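Local structure of phosphoglycolate phosphatase (Thermoplasma acidophilum, 1KYT) at residues Ile5-Ile10 and Asp170-Ile175; Glu87-Phe92 and Arg134-Phe139; Lys82-Glu87 and Leu147-Glu152. The protein catalyses the magnesium-dependent dephosphorylation of 2-phosphoglycolate to glycolate, and releases phosphate less efficiently from inorganic pyrophosphate. The protein carries 1 engineered substitution. One frame throughout, in Å; residues are numbered along the deposited sequence.

Contact 1: Ile5-Ile10 and Asp170-Ile175; sequences IRLAAI and DEILVI
Leu-7 to Ile-10 and Ile-172 to Ile-175 run as neighbouring parallel strands, with axes 4.6 Å apart at closest and 20° between their directions. They are central strands of the Rossmann-like core of a HAD hydrolase. Strand 7-11 ends on the nucleophile Asp-11, and strand 172-175 leads to the magnesium ligand Asp-177. The backbone ladder alternates. Leu-173 N bonds to Leu-7 O at 2.8 Å, then Ala-9 N to Leu-173 O, then Ile-175 N to Ala-9 O. At the entry end Glu-171 O accepts two donors, Arg-6 N and Leu-7 N. Beside it, Arg-6, extended from CG to NE (chi2 -178°), lies alongside Glu-171. In one of two Arg-6 conformers, Glu-171 OE2 lies over a guanidinium face, 2.8 Å from Arg-6 NE. With the second conformer present this close approach is doubtful; it would be a charge pairing without a directed N-H. Glu-171 OE1 bonds to the backbone N of Glu-168. Leu-7, Ala-9, Ile-172 and Val-174 share one sheet face, where helix 154-164 packs on Ala-9 and Ile-172. Ala-8, Ile-10, Leu-173 and Ile-175 share the other, with helix 215-223. There Ile-10 CG1 meets Ile-175 CD1 at 4.0 Å.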
loop_
_atom_site.group_PDB
_atom_site.type_symbol
_atom_site.label_atom_id
_atom_site.label_comp_id
_atom_site.label_asym_id
_atom_site.label_seq_id
_atom_site.Cartn_x
_atom_site.Cartn_y
_atom_site.Cartn_z
ATOM N N ILE A 5 13.362 -18.008 2.433
ATOM C CA ILE A 5 12.951 -16.966 3.364
ATOM C C ILE A 5 14.101 -16.608 4.278
ATOM O O ILE A 5 14.696 -17.480 4.880
ATOM C CB ILE A 5 11.763 -17.432 4.233
ATOM C CG1 ILE A 5 10.568 -17.767 3.335
ATOM C CG2 ILE A 5 11.426 -16.366 5.271
ATOM C CD1 ILE A 5 10.239 -16.704 2.333
ATOM N N ARG A 6 14.404 -15.318 4.380
ATOM C CA ARG A 6 15.492 -14.859 5.238
ATOM C C ARG A 6 14.932 -14.069 6.416
ATOM O O ARG A 6 15.507 -14.055 7.493
ATOM C CB ARG A 6 16.460 -13.986 4.430
ATOM C CG ARG A 6 17.195 -14.732 3.318
ATOM C CD ARG A 6 18.173 -13.822 2.581
ATOM N NE ARG A 6 18.914 -14.521 1.532
ATOM C CZ ARG A 6 19.859 -13.958 0.784
ATOM N NH1 ARG A 6 20.182 -12.685 0.971
ATOM N NH2 ARG A 6 20.479 -14.667 -0.152
ATOM N N LEU A 7 13.798 -13.412 6.204
ATOM C CA LEU A 7 13.178 -12.624 7.258
ATOM C C LEU A 7 11.668 -12.821 7.343
ATOM O O LEU A 7 10.992 -12.995 6.329
ATOM C CB LEU A 7 13.509 -11.134 7.054
ATOM C CG LEU A 7 13.065 -10.112 8.102
ATOM C CD1 LEU A 7 13.954 -8.881 8.017
ATOM C CD2 LEU A 7 11.628 -9.715 7.879
ATOM N N ALA A 8 11.150 -12.802 8.562
ATOM C CA ALA A 8 9.719 -12.947 8.810
ATOM C C ALA A 8 9.233 -11.739 9.606
ATOM O O ALA A 8 9.815 -11.384 10.635
ATOM C CB ALA A 8 9.441 -14.242 9.584
ATOM N N ALA A 9 8.182 -11.090 9.107
ATOM C CA ALA A 9 7.629 -9.916 9.778
ATOM C C ALA A 9 6.305 -10.367 10.363
ATOM O O ALA A 9 5.393 -10.702 9.620
ATOM C CB ALA A 9 7.424 -8.794 8.775
ATOM N N ILE A 10 6.199 -10.362 11.690
ATOM C CA ILE A 10 5.001 -10.861 12.357
ATOM C C ILE A 10 4.161 -9.849 13.137
ATOM O O ILE A 10 4.693 -9.022 13.887
ATOM C CB ILE A 10 5.386 -11.996 13.327
ATOM C CG1 ILE A 10 6.264 -13.015 12.605
ATOM C CG2 ILE A 10 4.134 -12.665 13.910
ATOM C CD1 ILE A 10 6.767 -14.156 13.532
ATOM N N ASP A 170 10.560 -11.696 -2.186
ATOM C CA ASP A 170 10.327 -13.116 -1.988
ATOM C C ASP A 170 11.220 -13.770 -0.948
ATOM O O ASP A 170 11.133 -14.972 -0.735
ATOM C CB ASP A 170 10.427 -13.890 -3.298
ATOM C CG ASP A 170 9.718 -15.229 -3.217
ATOM O OD1 ASP A 170 10.183 -16.200 -3.844
ATOM O OD2 ASP A 170 8.680 -15.306 -2.520
ATOM N N GLU A 171 12.089 -12.984 -0.309
ATOM C CA GLU A 171 12.934 -13.510 0.756
ATOM C C GLU A 171 12.275 -13.122 2.077
ATOM O O GLU A 171 12.771 -13.441 3.154
ATOM C CB GLU A 171 14.337 -12.906 0.683
ATOM C CG GLU A 171 15.109 -13.314 -0.558
ATOM C CD GLU A 171 16.483 -12.694 -0.616
ATOM O OE1 GLU A 171 16.586 -11.453 -0.702
ATOM O OE2 GLU A 171 17.469 -13.454 -0.571
ATOM N N ILE A 172 11.146 -12.430 1.976
ATOM C CA ILE A 172 10.420 -11.962 3.148
ATOM C C ILE A 172 9.099 -12.688 3.290
ATOM O O ILE A 172 8.364 -12.863 2.315
ATOM C CB ILE A 172 10.112 -10.448 3.068
ATOM C CG1 ILE A 172 11.408 -9.639 3.145
ATOM C CG2 ILE A 172 9.125 -10.038 4.195
ATOM C CD1 ILE A 172 11.192 -8.175 2.856
ATOM N N LEU A 173 8.826 -13.132 4.513
ATOM C CA LEU A 173 7.579 -13.806 4.837
ATOM C C LEU A 173 6.808 -12.894 5.797
ATOM O O LEU A 173 7.385 -12.362 6.750
ATOM C CB LEU A 173 7.865 -15.146 5.524
ATOM C CG LEU A 173 6.699 -15.820 6.251
ATOM C CD1 LEU A 173 5.565 -16.101 5.264
ATOM C CD2 LEU A 173 7.186 -17.106 6.915
ATOM N N VAL A 174 5.520 -12.688 5.540
ATOM C CA VAL A 174 4.717 -11.874 6.451
ATOM C C VAL A 174 3.612 -12.731 7.044
ATOM O O VAL A 174 3.005 -13.543 6.339
ATOM C CB VAL A 174 4.064 -10.653 5.750
ATOM C CG1 VAL A 174 5.139 -9.705 5.246
ATOM C CG2 VAL A 174 3.165 -11.114 4.639
ATOM N N ILE A 175 3.384 -12.574 8.342
ATOM C CA ILE A 175 2.339 -13.303 9.046
ATOM C C ILE A 175 1.368 -12.285 9.660
ATOM O O ILE A 175 1.756 -11.410 10.439
ATOM C CB ILE A 175 2.942 -14.229 10.132
ATOM C CG1 ILE A 175 3.906 -15.221 9.466
ATOM C CG2 ILE A 175 1.846 -14.989 10.868
ATOM C CD1 ILE A 175 4.728 -16.061 10.432
#

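Contact 2: Glu87-Phe92 and Arg134-Phe139; sequences EGTNKF and RGFVIF
Phe-136 reaches from its strand to the first turn of helix 87-96. Thr-89 CG2 sits over one face of its ring, 4.0 Å from the centroid, in a CH-pi contact. Arg-134 O lies over the centre of the opposite face, so the ring is held between a methyl group and a carbonyl. The ring end meets the helix backbone, with Phe-136 CZ 3.7 Å from Gly-88 C. Position 88 has no side chain, and a beta carbon there would be tight against CZ. Phe-92 CB touches Phe-136 CE2 at 4.1 Å.

The ring of Phe-92 turns an edge to Arg-134. Its CD1 stands over one guanidinium face, 3.2 Å from Arg-134 NH1, and the two planes are 59° apart. The Arg-134 chain bends at its second torsion (chi2 -87°) and again at its third, which brings the guanidinium back to the edge of Phe-92. Its NH2 forms a salt bridge with Glu-95, one turn beyond Lys-91, whose NZ pairs with the same carboxylate. With Arg-134 replaced by an alanine, Glu-95 would probably lose one of its two cationic partners and a gap would open along the edge of Phe-92.

Further out, Thr-89 OG1 bonds to Thr-115 OG1 and Asn-86 O, which fixes the methyl towards Phe-136. Gly-135, at positive phi, is the C-prime residue of a Schellman motif that ends helix 124-133. In that motif Phe-136 N bonds to Ala-131 O. The chain therefore turns straight from helix into strand beside the ring.

The contact belongs to the cap domain of the HAD hydrolase. The 87-92 part of the helix runs at 65° to strand 136-139. Phe-92 lies between Leu-147 of strand 144-149 and Val-127, Glu-130 and Ala-131 of helix 124-133.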
loop_
_atom_site.group_PDB
_atom_site.type_symbol
_atom_site.label_atom_id
_atom_site.label_comp_id
_atom_site.label_asym_id
_atom_site.label_seq_id
_atom_site.Cartn_x
_atom_site.Cartn_y
_atom_site.Cartn_z
ATOM N N GLU A 87 2.087 15.255 16.647
ATOM C CA GLU A 87 1.593 16.602 16.930
ATOM C C GLU A 87 0.195 16.838 16.366
ATOM O O GLU A 87 -0.659 17.425 17.026
ATOM C CB GLU A 87 2.568 17.648 16.369
ATOM C CG GLU A 87 3.930 17.661 17.049
ATOM C CD GLU A 87 3.822 17.841 18.552
ATOM O OE1 GLU A 87 3.104 18.766 18.985
ATOM O OE2 GLU A 87 4.452 17.063 19.300
ATOM N N GLY A 88 -0.033 16.363 15.145
ATOM C CA GLY A 88 -1.333 16.544 14.508
ATOM C C GLY A 88 -2.391 15.573 14.997
ATOM O O GLY A 88 -3.521 15.951 15.297
ATOM N N THR A 89 -2.046 14.293 15.072
ATOM C CA THR A 89 -3.024 13.346 15.555
ATOM C C THR A 89 -3.427 13.701 16.996
ATOM O O THR A 89 -4.594 13.628 17.340
ATOM C CB THR A 89 -2.492 11.915 15.484
ATOM O OG1 THR A 89 -1.215 11.841 16.140
ATOM C CG2 THR A 89 -2.362 11.479 14.036
ATOM N N ASN A 90 -2.468 14.121 17.825
ATOM C CA ASN A 90 -2.799 14.481 19.199
ATOM C C ASN A 90 -3.772 15.651 19.251
ATOM O O ASN A 90 -4.676 15.675 20.084
ATOM C CB ASN A 90 -1.534 14.810 20.025
ATOM C CG ASN A 90 -0.849 13.560 20.591
ATOM O OD1 ASN A 90 -1.421 12.475 20.613
ATOM N ND2 ASN A 90 0.382 13.721 21.060
ATOM N N LYS A 91 -3.600 16.607 18.347
ATOM C CA LYS A 91 -4.467 17.780 18.287
ATOM C C LYS A 91 -5.875 17.398 17.832
ATOM O O LYS A 91 -6.869 17.970 18.286
ATOM C CB LYS A 91 -3.896 18.821 17.322
ATOM C CG LYS A 91 -4.861 19.969 17.030
ATOM C CD LYS A 91 -4.296 20.951 16.015
ATOM C CE LYS A 91 -5.299 22.055 15.698
ATOM N NZ LYS A 91 -5.746 22.775 16.923
ATOM N N PHE A 92 -5.950 16.438 16.919
ATOM C CA PHE A 92 -7.234 15.976 16.414
ATOM C C PHE A 92 -7.996 15.346 17.570
ATOM O O PHE A 92 -9.193 15.560 17.726
ATOM C CB PHE A 92 -7.022 14.946 15.302
ATOM C CG PHE A 92 -8.301 14.443 14.679
ATOM C CD1 PHE A 92 -8.931 15.160 13.669
ATOM C CD2 PHE A 92 -8.866 13.243 15.097
ATOM C CE1 PHE A 92 -10.108 14.682 13.079
ATOM C CE2 PHE A 92 -10.043 12.755 14.513
ATOM C CZ PHE A 92 -10.662 13.476 13.503
ATOM N N ARG A 134 -8.481 15.124 7.276
ATOM C CA ARG A 134 -7.281 15.704 7.856
ATOM C C ARG A 134 -6.015 14.954 7.451
ATOM O O ARG A 134 -4.938 15.216 7.965
ATOM C CB ARG A 134 -7.413 15.727 9.379
ATOM C CG ARG A 134 -8.633 16.492 9.867
ATOM C CD ARG A 134 -8.346 17.973 10.039
ATOM N NE ARG A 134 -7.883 18.278 11.392
ATOM C CZ ARG A 134 -8.655 18.223 12.475
ATOM N NH1 ARG A 134 -9.933 17.879 12.369
ATOM N NH2 ARG A 134 -8.147 18.507 13.670
ATOM N N GLY A 135 -6.141 14.025 6.514
ATOM C CA GLY A 135 -4.975 13.277 6.096
ATOM C C GLY A 135 -4.610 12.157 7.053
ATOM O O GLY A 135 -3.489 11.645 7.019
ATOM N N PHE A 136 -5.553 11.782 7.916
ATOM C CA PHE A 136 -5.333 10.689 8.869
ATOM C C PHE A 136 -6.283 9.562 8.535
ATOM O O PHE A 136 -7.199 9.736 7.736
ATOM C CB PHE A 136 -5.616 11.132 10.308
ATOM C CG PHE A 136 -4.875 12.382 10.734
ATOM C CD1 PHE A 136 -3.507 12.513 10.523
ATOM C CD2 PHE A 136 -5.551 13.413 11.381
ATOM C CE1 PHE A 136 -2.819 13.660 10.955
ATOM C CE2 PHE A 136 -4.879 14.562 11.819
ATOM C CZ PHE A 136 -3.505 14.684 11.607
ATOM N N VAL A 137 -6.059 8.405 9.157
ATOM C CA VAL A 137 -6.924 7.237 8.984
ATOM C C VAL A 137 -7.102 6.613 10.376
ATOM O O VAL A 137 -6.300 6.865 11.276
ATOM C CB VAL A 137 -6.287 6.147 8.060
ATOM C CG1 VAL A 137 -6.055 6.690 6.648
ATOM C CG2 VAL A 137 -5.009 5.658 8.665
ATOM N N ILE A 138 -8.149 5.814 10.563
ATOM C CA ILE A 138 -8.349 5.154 11.853
ATOM C C ILE A 138 -8.746 3.698 11.665
ATOM O O ILE A 138 -9.423 3.340 10.706
ATOM C CB ILE A 138 -9.449 5.798 12.728
ATOM C CG1 ILE A 138 -10.812 5.657 12.049
ATOM C CG2 ILE A 138 -9.138 7.244 13.013
ATOM C CD1 ILE A 138 -11.944 6.037 12.954
ATOM N N PHE A 139 -8.315 2.868 12.604
ATOM C CA PHE A 139 -8.630 1.457 12.590
ATOM C C PHE A 139 -8.314 0.918 13.974
ATOM O O PHE A 139 -7.684 1.603 14.796
ATOM C CB PHE A 139 -7.808 0.721 11.533
ATOM C CG PHE A 139 -6.322 0.874 11.694
ATOM C CD1 PHE A 139 -5.674 1.998 11.218
ATOM C CD2 PHE A 139 -5.570 -0.123 12.302
ATOM C CE1 PHE A 139 -4.285 2.132 11.339
ATOM C CE2 PHE A 139 -4.188 -0.004 12.428
ATOM C CZ PHE A 139 -3.545 1.131 11.940
#

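Contact 3: Lys82-Glu87 and Leu147-Glu152; sequences KFFSNE and LMNRGE
Phe-84 carries Glu-152 stacked on one face of its ring. Glu-152 CB lies over the ring centre, 3.8 Å from the centroid and 6° off the normal, as a CH-pi contact. The rest of the glutamate runs back across the same face. Its CG is 3.5 Å from Phe-84 CD1, and its carboxylate reaches the root of the ring, with OE2 3.4 Å from Phe-84 CB. Ring and carboxylate planes are 17° apart. The extended glutamate chain, with CG anti to the backbone N (chi1 -176°), allows this flat overlap. Asn-149 CB comes obliquely to Phe-84 CD2 at 3.7 Å, its amide nearly parallel to the ring. Phe-156 adds an edge-to-face ring contact with Phe-84.

Asn-149 ties the polar atoms together. Its ND2 gives a weak hydrogen bond to Ser-85 O (3.3 Å) and a firmer one to Glu-152 OE1 (3.1 Å). The backbone N of Asn-149 bonds to the same OE1 at 3.0 Å. A type II turn from Asn-149 to Glu-152 brings the two residues together, with Gly-151 at positive phi. On that turn Arg-150 points away and bonds to Gln-186 of the second subunit.

Residues 82-87 link core strand 80-82 to cap helix 87-96. Residues 150-152 follow cap strand 144-149 and lead back to core helix 154-164. The contact joins the two linkers between core and cap, as expected in a capped HAD hydrolase.

Glu-152 is buried, yet two N-H groups grip its OE1. They would probably help it stay ionised, while its carbon chain serves as an apolar platform for Phe-84.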
loop_
_atom_site.group_PDB
_atom_site.type_symbol
_atom_site.label_atom_id
_atom_site.label_comp_id
_atom_site.label_asym_id
_atom_site.label_seq_id
_atom_site.Cartn_x
_atom_site.Cartn_y
_atom_site.Cartn_z
ATOM N N LYS A 82 11.708 7.305 14.708
ATOM C CA LYS A 82 10.302 7.396 14.350
ATOM C C LYS A 82 10.270 8.055 12.980
ATOM O O LYS A 82 11.181 8.807 12.607
ATOM C CB LYS A 82 9.500 8.189 15.382
ATOM C CG LYS A 82 9.699 9.676 15.377
ATOM C CD LYS A 82 8.851 10.265 16.469
ATOM C CE LYS A 82 8.750 11.759 16.366
ATOM N NZ LYS A 82 7.862 12.262 17.450
ATOM N N PHE A 83 9.227 7.758 12.223
ATOM C CA PHE A 83 9.110 8.259 10.866
ATOM C C PHE A 83 7.913 9.172 10.640
ATOM O O PHE A 83 7.700 9.656 9.534
ATOM C CB PHE A 83 9.070 7.038 9.951
ATOM C CG PHE A 83 10.147 6.034 10.268
ATOM C CD1 PHE A 83 11.475 6.307 9.955
ATOM C CD2 PHE A 83 9.844 4.841 10.927
ATOM C CE1 PHE A 83 12.485 5.411 10.297
ATOM C CE2 PHE A 83 10.841 3.936 11.270
ATOM C CZ PHE A 83 12.163 4.220 10.959
ATOM N N PHE A 84 7.146 9.395 11.703
ATOM C CA PHE A 84 5.956 10.247 11.674
ATOM C C PHE A 84 5.814 10.912 13.038
ATOM O O PHE A 84 6.313 10.390 14.043
ATOM C CB PHE A 84 4.701 9.416 11.373
ATOM C CG PHE A 84 4.729 8.740 10.034
ATOM C CD1 PHE A 84 5.361 7.512 9.870
ATOM C CD2 PHE A 84 4.109 9.329 8.931
ATOM C CE1 PHE A 84 5.376 6.881 8.622
ATOM C CE2 PHE A 84 4.112 8.715 7.685
ATOM C CZ PHE A 84 4.748 7.481 7.526
ATOM N N SER A 85 5.115 12.041 13.076
ATOM C CA SER A 85 4.940 12.785 14.319
ATOM C C SER A 85 3.498 12.738 14.821
ATOM O O SER A 85 2.561 12.567 14.042
ATOM C CB SER A 85 5.380 14.231 14.120
ATOM O OG SER A 85 5.323 14.945 15.343
ATOM N N ASN A 86 3.324 12.894 16.125
ATOM C CA ASN A 86 2.001 12.829 16.691
ATOM C C ASN A 86 1.401 14.185 17.023
ATOM O O ASN A 86 0.324 14.251 17.597
ATOM C CB ASN A 86 1.993 11.945 17.950
ATOM C CG ASN A 86 2.796 12.537 19.099
ATOM O OD1 ASN A 86 3.368 13.620 18.994
ATOM N ND2 ASN A 86 2.834 11.815 20.212
ATOM N N GLU A 87 2.087 15.255 16.647
ATOM C CA GLU A 87 1.593 16.602 16.930
ATOM C C GLU A 87 0.195 16.838 16.366
ATOM O O GLU A 87 -0.659 17.425 17.026
ATOM C CB GLU A 87 2.568 17.648 16.369
ATOM C CG GLU A 87 3.930 17.661 17.049
ATOM C CD GLU A 87 3.822 17.841 18.552
ATOM O OE1 GLU A 87 3.104 18.766 18.985
ATOM O OE2 GLU A 87 4.452 17.063 19.300
ATOM N N LEU A 147 -5.230 6.365 15.521
ATOM C CA LEU A 147 -5.375 7.509 14.635
ATOM C C LEU A 147 -3.997 7.690 14.048
ATOM O O LEU A 147 -3.036 8.077 14.736
ATOM C CB LEU A 147 -5.770 8.758 15.410
ATOM C CG LEU A 147 -5.852 10.049 14.575
ATOM C CD1 LEU A 147 -6.973 9.931 13.547
ATOM C CD2 LEU A 147 -6.078 11.239 15.483
HETATM N N MSE A 148 -3.892 7.427 12.761
HETATM C CA MSE A 148 -2.600 7.460 12.126
HETATM C C MSE A 148 -2.483 8.347 10.913
HETATM O O MSE A 148 -3.484 8.782 10.337
HETATM C CB MSE A 148 -2.245 6.029 11.748
HETATM C CG MSE A 148 -2.647 5.018 12.811
HETATM SE SE MSE A 148 -1.112 4.388 13.701
HETATM C CE MSE A 148 -1.642 4.473 15.527
ATOM N N ASN A 149 -1.241 8.630 10.543
ATOM C CA ASN A 149 -0.967 9.427 9.361
ATOM C C ASN A 149 -1.119 8.470 8.186
ATOM O O ASN A 149 -0.745 7.299 8.286
ATOM C CB ASN A 149 0.452 9.977 9.416
ATOM C CG ASN A 149 0.589 11.102 10.410
ATOM O OD1 ASN A 149 0.066 12.182 10.190
ATOM N ND2 ASN A 149 1.277 10.848 11.520
ATOM N N ARG A 150 -1.695 8.955 7.089
ATOM C CA ARG A 150 -1.881 8.145 5.896
ATOM C C ARG A 150 -0.531 7.572 5.450
ATOM O O ARG A 150 0.458 8.297 5.365
ATOM C CB ARG A 150 -2.492 8.999 4.779
ATOM C CG ARG A 150 -2.581 8.318 3.422
ATOM C CD ARG A 150 -3.604 7.178 3.374
ATOM N NE ARG A 150 -4.982 7.661 3.465
ATOM C CZ ARG A 150 -6.050 6.955 3.121
ATOM N NH1 ARG A 150 -5.925 5.715 2.655
ATOM N NH2 ARG A 150 -7.258 7.492 3.240
ATOM N N GLY A 151 -0.482 6.268 5.186
ATOM C CA GLY A 151 0.767 5.658 4.754
ATOM C C GLY A 151 1.626 5.141 5.897
ATOM O O GLY A 151 2.650 4.482 5.681
ATOM N N GLU A 152 1.206 5.442 7.121
ATOM C CA GLU A 152 1.925 5.004 8.309
ATOM C C GLU A 152 1.339 3.639 8.643
ATOM O O GLU A 152 0.425 3.529 9.468
ATOM C CB GLU A 152 1.678 6.009 9.435
ATOM C CG GLU A 152 2.433 5.740 10.721
ATOM C CD GLU A 152 2.271 6.866 11.720
ATOM O OE1 GLU A 152 1.429 7.784 11.487
ATOM O OE2 GLU A 152 2.986 6.835 12.737
#

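In the fold
From the N terminus, strand 7-11 enters the core sheet, and contact 1 closes the longest loop when strand 172-175 pairs beside it. Contacts 2 and 3 both fall within it. The chain first builds one half of the core sheet, up to strand 80-82, then crosses at 82-87 into the cap. Contact 3 closes the cap excursion, where the outgoing and returning linkers meet. Contact 2 falls inside that and ties the first cap helix to strand 136-141. No loops cross. Segments 82-87 and 87-92 meet at Glu-87, and contacts 2 and 3 touch through strands 136-141 and 144-149. Contact 1 stands apart, its centre about 30 Å from that of contact 2, across the chain's centre.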